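Local coordinates for uncharacterized protein AF_0941 (Archaeoglobus fulgidus, PDB 1YOZ) that is of unknown function but folds as an all-helical protein of the AF0941-like family and assembles as a pair of identical subunits, at residues F64-S76 / I102-K114. Residues are numbered along the deposited sequence; the frame is centred on the assembly and turned at random.
Sequences FYLLKTYVVSQLS and INEIALYIDRVEK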
loop_
_atom_site.group_PDB
_atom_site.type_symbol
_atom_site.label_atom_id
_atom_site.label_comp_id
_atom_site.label_asym_id
_atom_site.label_seq_id
_atom_site.Cartn_x
_atom_site.Cartn_y
_atom_site.Cartn_z
ATOM N N PHE B 64 7.544 -7.100 2.882
ATOM C CA PHE B 64 8.731 -6.322 3.242
ATOM C C PHE B 64 9.089 -5.392 2.088
ATOM O O PHE B 64 9.495 -4.279 2.328
ATOM C CB PHE B 64 9.930 -7.246 3.505
ATOM C CG PHE B 64 9.930 -7.869 4.883
ATOM C CD1 PHE B 64 9.798 -7.076 6.013
ATOM C CD2 PHE B 64 10.102 -9.247 5.023
ATOM C CE1 PHE B 64 9.805 -7.637 7.269
ATOM C CE2 PHE B 64 10.104 -9.850 6.294
ATOM C CZ PHE B 64 9.970 -9.032 7.418
ATOM N N TYR B 65 8.936 -5.849 0.843
ATOM C CA TYR B 65 9.167 -4.953 -0.322
ATOM C C TYR B 65 8.223 -3.745 -0.307
ATOM O O TYR B 65 8.636 -2.590 -0.443
ATOM C CB TYR B 65 9.010 -5.720 -1.608
ATOM C CG TYR B 65 9.366 -4.864 -2.806
ATOM C CD1 TYR B 65 10.712 -4.585 -3.126
ATOM C CD2 TYR B 65 8.374 -4.384 -3.638
ATOM C CE1 TYR B 65 11.032 -3.768 -4.277
ATOM C CE2 TYR B 65 8.683 -3.583 -4.787
ATOM C CZ TYR B 65 9.991 -3.292 -5.089
ATOM O OH TYR B 65 10.224 -2.550 -6.214
ATOM N N LEU B 66 6.948 -3.993 -0.086
ATOM C CA LEU B 66 5.996 -2.889 -0.020
ATOM C C LEU B 66 6.277 -1.991 1.183
ATOM O O LEU B 66 6.102 -0.767 1.119
ATOM C CB LEU B 66 4.538 -3.417 0.025
ATOM C CG LEU B 66 3.893 -4.178 -1.156
ATOM C CD1 LEU B 66 2.403 -4.437 -0.956
ATOM C CD2 LEU B 66 4.107 -3.343 -2.372
ATOM N N LEU B 67 6.680 -2.583 2.294
ATOM C CA LEU B 67 6.882 -1.813 3.515
ATOM C C LEU B 67 8.140 -0.941 3.368
ATOM O O LEU B 67 8.153 0.230 3.713
ATOM C CB LEU B 67 6.989 -2.790 4.734
ATOM C CG LEU B 67 6.824 -2.152 6.105
ATOM C CD1 LEU B 67 5.391 -1.735 6.362
ATOM C CD2 LEU B 67 7.343 -3.060 7.237
ATOM N N LYS B 68 9.194 -1.533 2.832
ATOM C CA LYS B 68 10.432 -0.783 2.514
ATOM C C LYS B 68 10.167 0.344 1.526
ATOM O O LYS B 68 10.444 1.529 1.793
ATOM C CB LYS B 68 11.500 -1.773 1.987
ATOM C CG LYS B 68 12.766 -1.094 1.477
ATOM C CD LYS B 68 13.573 -2.052 0.560
ATOM C CE LYS B 68 14.701 -2.628 1.369
ATOM N NZ LYS B 68 15.401 -3.745 0.630
ATOM N N THR B 69 9.556 0.016 0.387
ATOM C CA THR B 69 9.125 1.088 -0.560
ATOM C C THR B 69 8.129 2.111 0.004
ATOM O O THR B 69 8.185 3.298 -0.350
ATOM C CB THR B 69 8.717 0.487 -1.980
ATOM O OG1 THR B 69 7.661 -0.444 -1.840
ATOM C CG2 THR B 69 9.846 -0.311 -2.499
ATOM N N TYR B 70 7.252 1.708 0.935
ATOM C CA TYR B 70 6.388 2.675 1.623
ATOM C C TYR B 70 7.239 3.622 2.407
ATOM O O TYR B 70 7.003 4.836 2.380
ATOM C CB TYR B 70 5.414 1.993 2.620
ATOM C CG TYR B 70 4.531 2.989 3.351
ATOM C CD1 TYR B 70 3.299 3.395 2.814
ATOM C CD2 TYR B 70 4.906 3.525 4.583
ATOM C CE1 TYR B 70 2.479 4.301 3.489
ATOM C CE2 TYR B 70 4.075 4.457 5.243
ATOM C CZ TYR B 70 2.873 4.825 4.687
ATOM O OH TYR B 70 2.066 5.756 5.293
ATOM N N VAL B 71 8.223 3.100 3.138
ATOM C CA VAL B 71 9.001 4.001 4.001
ATOM C C VAL B 71 9.820 4.982 3.117
ATOM O O VAL B 71 9.790 6.203 3.323
ATOM C CB VAL B 71 9.867 3.230 4.974
ATOM C CG1 VAL B 71 10.952 4.120 5.633
ATOM C CG2 VAL B 71 8.944 2.634 6.057
ATOM N N VAL B 72 10.534 4.449 2.146
ATOM C CA VAL B 72 11.363 5.357 1.345
ATOM C C VAL B 72 10.590 6.414 0.546
ATOM O O VAL B 72 11.123 7.512 0.341
ATOM C CB VAL B 72 12.394 4.631 0.465
ATOM C CG1 VAL B 72 13.156 3.564 1.252
ATOM C CG2 VAL B 72 11.727 4.030 -0.734
ATOM N N SER B 73 9.356 6.111 0.116
ATOM C CA SER B 73 8.633 6.879 -0.917
ATOM C C SER B 73 7.279 7.461 -0.509
ATOM O O SER B 73 6.792 8.346 -1.202
ATOM C CB SER B 73 8.373 6.019 -2.159
ATOM O OG SER B 73 9.573 5.581 -2.784
ATOM N N GLN B 74 6.637 6.962 0.555
ATOM C CA GLN B 74 5.317 7.451 0.935
ATOM C C GLN B 74 5.250 7.961 2.357
ATOM O O GLN B 74 4.373 8.753 2.678
ATOM C CB GLN B 74 4.242 6.355 0.804
ATOM C CG GLN B 74 3.822 5.984 -0.603
ATOM C CD GLN B 74 3.190 7.159 -1.349
ATOM O OE1 GLN B 74 2.202 7.761 -0.891
ATOM N NE2 GLN B 74 3.758 7.486 -2.507
ATOM N N LEU B 75 6.103 7.451 3.244
ATOM C CA LEU B 75 5.984 7.831 4.668
ATOM C C LEU B 75 6.055 9.364 4.904
ATOM O O LEU B 75 5.220 9.912 5.631
ATOM C CB LEU B 75 6.978 7.038 5.540
ATOM C CG LEU B 75 7.164 7.445 7.012
ATOM C CD1 LEU B 75 5.916 7.122 7.833
ATOM C CD2 LEU B 75 8.393 6.745 7.624
ATOM N N SER B 76 7.005 10.077 4.277
ATOM C CA SER B 76 7.008 11.576 4.446
ATOM C C SER B 76 5.732 12.264 3.972
ATOM O O SER B 76 5.273 13.231 4.569
ATOM C CB SER B 76 8.217 12.244 3.749
ATOM O OG SER B 76 8.187 11.970 2.352
ATOM N N ILE B 102 13.717 8.492 8.442
ATOM C CA ILE B 102 13.233 7.773 7.257
ATOM C C ILE B 102 14.289 6.811 6.739
ATOM O O ILE B 102 14.007 5.626 6.576
ATOM C CB ILE B 102 12.722 8.732 6.156
ATOM C CG1 ILE B 102 11.574 9.568 6.715
ATOM C CG2 ILE B 102 12.282 7.971 4.859
ATOM C CD1 ILE B 102 10.992 10.564 5.777
ATOM N N ASN B 103 15.501 7.319 6.481
ATOM C CA ASN B 103 16.601 6.454 6.029
ATOM C C ASN B 103 16.864 5.303 6.977
ATOM O O ASN B 103 17.073 4.188 6.519
ATOM C CB ASN B 103 17.910 7.229 5.704
ATOM C CG ASN B 103 17.675 8.378 4.737
ATOM O OD1 ASN B 103 16.663 8.418 4.054
ATOM N ND2 ASN B 103 18.614 9.323 4.678
ATOM N N GLU B 104 16.890 5.562 8.289
ATOM C CA GLU B 104 17.231 4.489 9.235
ATOM C C GLU B 104 16.139 3.418 9.321
ATOM O O GLU B 104 16.446 2.273 9.569
ATOM C CB GLU B 104 17.487 5.017 10.640
ATOM C CG GLU B 104 18.830 5.716 10.830
ATOM C CD GLU B 104 18.755 6.837 11.865
ATOM O OE1 GLU B 104 17.928 6.736 12.813
ATOM O OE2 GLU B 104 19.534 7.819 11.729
ATOM N N ILE B 105 14.873 3.813 9.172
ATOM C CA ILE B 105 13.740 2.825 9.165
ATOM C C ILE B 105 13.874 1.913 7.930
ATOM O O ILE B 105 13.835 0.694 8.038
ATOM C CB ILE B 105 12.374 3.553 9.172
ATOM C CG1 ILE B 105 12.140 4.314 10.496
ATOM C CG2 ILE B 105 11.235 2.583 9.012
ATOM C CD1 ILE B 105 10.995 5.367 10.403
ATOM N N ALA B 106 14.087 2.516 6.752
ATOM C CA ALA B 106 14.245 1.735 5.487
ATOM C C ALA B 106 15.368 0.756 5.642
ATOM O O ALA B 106 15.260 -0.433 5.293
ATOM C CB ALA B 106 14.545 2.648 4.315
ATOM N N LEU B 107 16.484 1.282 6.141
ATOM C CA LEU B 107 17.678 0.494 6.334
ATOM C C LEU B 107 17.425 -0.634 7.339
ATOM O O LEU B 107 17.889 -1.757 7.148
ATOM C CB LEU B 107 18.850 1.411 6.764
ATOM C CG LEU B 107 19.620 2.128 5.629
ATOM C CD1 LEU B 107 20.691 3.099 6.223
ATOM C CD2 LEU B 107 20.244 1.153 4.636
ATOM N N TYR B 108 16.707 -0.337 8.417
ATOM C CA TYR B 108 16.294 -1.394 9.381
ATOM C C TYR B 108 15.461 -2.511 8.720
ATOM O O TYR B 108 15.647 -3.704 8.993
ATOM C CB TYR B 108 15.509 -0.786 10.578
ATOM C CG TYR B 108 15.080 -1.808 11.607
ATOM C CD1 TYR B 108 15.817 -1.992 12.786
ATOM C CD2 TYR B 108 13.951 -2.606 11.404
ATOM C CE1 TYR B 108 15.447 -2.941 13.716
ATOM C CE2 TYR B 108 13.556 -3.550 12.334
ATOM C CZ TYR B 108 14.301 -3.718 13.508
ATOM O OH TYR B 108 13.913 -4.690 14.444
ATOM N N ILE B 109 14.519 -2.134 7.869
ATOM C CA ILE B 109 13.666 -3.142 7.168
ATOM C C ILE B 109 14.555 -3.967 6.235
ATOM O O ILE B 109 14.444 -5.214 6.104
ATOM C CB ILE B 109 12.501 -2.448 6.354
ATOM C CG1 ILE B 109 11.462 -1.803 7.307
ATOM C CG2 ILE B 109 11.856 -3.434 5.387
ATOM C CD1 ILE B 109 10.568 -0.739 6.695
ATOM N N ASP B 110 15.460 -3.233 5.576
ATOM C CA ASP B 110 16.400 -3.816 4.662
ATOM C C ASP B 110 17.169 -4.903 5.399
ATOM O O ASP B 110 17.412 -5.959 4.844
ATOM C CB ASP B 110 17.331 -2.707 4.125
ATOM C CG ASP B 110 18.175 -3.155 2.987
ATOM O OD1 ASP B 110 17.623 -3.751 2.040
ATOM O OD2 ASP B 110 19.400 -2.902 3.037
ATOM N N ARG B 111 17.516 -4.620 6.653
ATOM C CA ARG B 111 18.205 -5.524 7.580
ATOM C C ARG B 111 17.387 -6.798 7.910
ATOM O O ARG B 111 17.854 -7.919 7.698
ATOM C CB ARG B 111 18.570 -4.705 8.845
ATOM C CG ARG B 111 19.302 -5.415 9.978
ATOM C CD ARG B 111 19.326 -4.553 11.233
ATOM N NE ARG B 111 19.248 -5.395 12.424
ATOM C CZ ARG B 111 19.237 -4.958 13.683
ATOM N NH1 ARG B 111 19.288 -3.658 13.962
ATOM N NH2 ARG B 111 19.158 -5.837 14.677
ATOM N N VAL B 112 16.154 -6.642 8.398
ATOM C CA VAL B 112 15.340 -7.843 8.749
ATOM C C VAL B 112 14.813 -8.638 7.542
ATOM O O VAL B 112 14.527 -9.848 7.638
ATOM C CB VAL B 112 14.191 -7.527 9.794
ATOM C CG1 VAL B 112 14.092 -6.090 10.100
ATOM C CG2 VAL B 112 12.858 -8.054 9.344
ATOM N N GLU B 113 14.671 -7.938 6.417
ATOM C CA GLU B 113 14.283 -8.549 5.141
ATOM C C GLU B 113 15.200 -9.756 4.883
ATOM O O GLU B 113 14.704 -10.835 4.566
ATOM C CB GLU B 113 14.438 -7.528 4.017
ATOM C CG GLU B 113 13.329 -7.413 2.968
ATOM C CD GLU B 113 13.684 -6.387 1.901
ATOM O OE1 GLU B 113 12.850 -6.100 0.991
ATOM O OE2 GLU B 113 14.831 -5.875 1.941
ATOM N N LYS B 114 16.524 -9.567 5.007
ATOM C CA LYS B 114 17.483 -10.696 4.998
ATOM C C LYS B 114 17.031 -11.673 6.102
ATOM O O LYS B 114 16.978 -11.311 7.260
ATOM C CB LYS B 114 18.941 -10.219 5.184
ATOM C CG LYS B 114 19.151 -8.754 4.858
ATOM C CD LYS B 114 20.182 -8.493 3.774
ATOM C CE LYS B 114 20.164 -7.004 3.382
ATOM N NZ LYS B 114 21.364 -6.518 2.621
#
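E113 CA lies over one face of the F64 ring, 4.2 Å above its plane and offset toward the rim, while I109 CG2 and V112 CG2 approach the ring obliquely, the latter 3.6 Å from F64 CZ. The E113 side chain runs past F64 in the opposite direction, its carboxylate turned 76° from the ring plane and E113 CG 3.4 Å from F64 CB. K68 NZ donates to E113 OE2 on its syn lone pair and to D110 OD1 on the anti side, 23° out of that carboxylate's plane, each at 2.6 Å, which makes a salt-bridge network. The lysine chain leaves with CG anti to its own N and bends at chi3, bringing NZ within reach of both acids, one helical turn apart. A methionine in its place would probably leave D110 and E113 as neighbouring negative charges without their shared mate. Helices 57-73 and 99-113 illustrate antiparallel helix packing, their local axes 8.9 Å apart at closest approach and at 168°, with knobs-into-holes interlocking: V71 fits among I102, I105, A106 and I109, and I109 among F64, L67, K68 and V71. Helix 32-51 backs this apolar seam, with F39 against V71 and F36 against I105. On the flank, V72 CG1 presses tightly on A106 CB at 3.5 Å. Past the helix break, L75 CD2 meets I105 CD1 and S76 CB rests 3.8 Å from I102 CD1.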